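Local coordinates for protein TCR beta chain (Gallus gallus, PDB 6LIR) that forms the beta half of a chicken alpha-beta T-cell receptor, which probably recognises peptide antigens presented by MHC molecules, at residues A203-F206 and Q211-I214. Sequence-based numbering, arbitrary orientation.
Sequences ANFF and QQSI
Ser213 OG donates to Asn204 OD1 across the non-hydrogen-bonded pair of an antiparallel hairpin; at 2.5 Å the bond is short, and the hydroxyl approaches in the plane of the amide carbonyl. The second torsion of Asn204 (chi2 -62°) turns its amide so that OD1, and not ND2, faces the serine. Two pairs of backbone bonds flank this link. Ala203 and Ile214 exchange N-H and C=O, as do Phe205 and Gln212, with Phe205 N 2.9 Å from Gln212 O and the reverse bond, Gln212 N to Phe205 O, just as long. Ser213 CA adds a C-H...O contact to Ala203 O at 3.2 Å.

On the face shared by Ala203, Phe205, Gln212 and Ile214, the Phe205 ring leans across to the opposite strand, because CG sits between the backbone N and the carbonyl carbon (chi1 56°). Gln212 CB lies over one ring face in a CH-pi contact, 4.1 Å from the centroid of Phe205. Ile214 CG1 meets the edge instead, 3.6 Å from Phe205 CE1. Pro119 touches both Phe205 and Ile214, and an alanine in place of the phenylalanine would probably leave Gln212 CB and Ile214 CG1 without their aromatic partner and open a gap beside that proline.

On the other face, Phe206 CD2 brushes Gln211 CG, while the ring packs on Ile7, Leu8 and Val9 of the variable domain. Gln211 OE1 accepts hydrogen bonds from Ser6 OG and Ile7 N. The hairpin of strands 198-207 and 210-219, at the edge of a constant-domain sheet, thus joins the two immunoglobulin domains through apolar and polar contacts alike.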
loop_
_atom_site.group_PDB
_atom_site.type_symbol
_atom_site.label_atom_id
_atom_site.label_comp_id
_atom_site.label_asym_id
_atom_site.label_seq_id
_atom_site.Cartn_x
_atom_site.Cartn_y
_atom_site.Cartn_z
ATOM N N ALA B 203 4.779 -6.924 -13.236
ATOM C CA ALA B 203 5.439 -5.740 -12.715
ATOM C C ALA B 203 5.098 -4.575 -13.632
ATOM O O ALA B 203 5.432 -4.597 -14.820
ATOM C CB ALA B 203 6.951 -5.945 -12.630
ATOM N N ASN B 204 4.435 -3.567 -13.079
ATOM C CA ASN B 204 4.069 -2.371 -13.823
ATOM C C ASN B 204 4.989 -1.238 -13.398
ATOM O O ASN B 204 5.198 -1.020 -12.200
ATOM C CB ASN B 204 2.600 -2.007 -13.587
ATOM C CG ASN B 204 1.654 -3.130 -13.978
ATOM O OD1 ASN B 204 1.599 -3.531 -15.140
ATOM N ND2 ASN B 204 0.916 -3.651 -13.006
ATOM N N PHE B 205 5.532 -0.521 -14.374
ATOM C CA PHE B 205 6.488 0.542 -14.100
ATOM C C PHE B 205 6.369 1.584 -15.205
ATOM O O PHE B 205 5.493 1.499 -16.071
ATOM C CB PHE B 205 7.909 -0.024 -13.963
ATOM C CG PHE B 205 8.367 -0.825 -15.150
ATOM C CD1 PHE B 205 8.072 -2.176 -15.249
ATOM C CD2 PHE B 205 9.108 -0.232 -16.158
ATOM C CE1 PHE B 205 8.497 -2.915 -16.341
ATOM C CE2 PHE B 205 9.535 -0.967 -17.251
ATOM C CZ PHE B 205 9.229 -2.311 -17.340
ATOM N N PHE B 206 7.251 2.579 -15.170
ATOM C CA PHE B 206 7.221 3.676 -16.125
ATOM C C PHE B 206 8.607 3.837 -16.726
ATOM O O PHE B 206 9.592 3.968 -15.993
ATOM C CB PHE B 206 6.777 4.973 -15.441
ATOM C CG PHE B 206 6.602 6.132 -16.378
ATOM C CD1 PHE B 206 7.664 6.973 -16.667
ATOM C CD2 PHE B 206 5.369 6.392 -16.953
ATOM C CE1 PHE B 206 7.503 8.047 -17.522
ATOM C CE2 PHE B 206 5.202 7.465 -17.809
ATOM C CZ PHE B 206 6.270 8.295 -18.090
ATOM N N GLN B 211 3.958 3.970 -19.706
ATOM C CA GLN B 211 3.762 2.882 -18.758
ATOM C C GLN B 211 4.061 1.550 -19.434
ATOM O O GLN B 211 3.608 1.300 -20.556
ATOM C CB GLN B 211 2.338 2.902 -18.201
ATOM C CG GLN B 211 1.910 4.271 -17.682
ATOM C CD GLN B 211 1.072 4.186 -16.419
ATOM O OE1 GLN B 211 1.572 4.393 -15.310
ATOM N NE2 GLN B 211 -0.210 3.879 -16.580
ATOM N N GLN B 212 4.830 0.702 -18.755
ATOM C CA GLN B 212 5.221 -0.592 -19.291
ATOM C C GLN B 212 4.951 -1.676 -18.262
ATOM O O GLN B 212 4.800 -1.409 -17.068
ATOM C CB GLN B 212 6.709 -0.637 -19.672
ATOM C CG GLN B 212 7.144 0.385 -20.696
ATOM C CD GLN B 212 8.552 0.133 -21.210
ATOM O OE1 GLN B 212 9.044 -0.998 -21.196
ATOM N NE2 GLN B 212 9.208 1.195 -21.668
ATOM N N SER B 213 4.926 -2.920 -18.740
ATOM C CA SER B 213 4.705 -4.072 -17.884
ATOM C C SER B 213 5.638 -5.196 -18.301
ATOM O O SER B 213 5.979 -5.339 -19.477
ATOM C CB SER B 213 3.259 -4.582 -17.963
ATOM O OG SER B 213 2.335 -3.605 -17.530
ATOM N N ILE B 214 6.036 -5.998 -17.322
ATOM C CA ILE B 214 6.694 -7.272 -17.567
ATOM C C ILE B 214 5.842 -8.346 -16.914
ATOM O O ILE B 214 5.404 -8.187 -15.769
ATOM C CB ILE B 214 8.135 -7.289 -17.027
ATOM C CG1 ILE B 214 8.969 -6.216 -17.735
ATOM C CG2 ILE B 214 8.760 -8.661 -17.213
ATOM C CD1 ILE B 214 10.366 -6.059 -17.182
#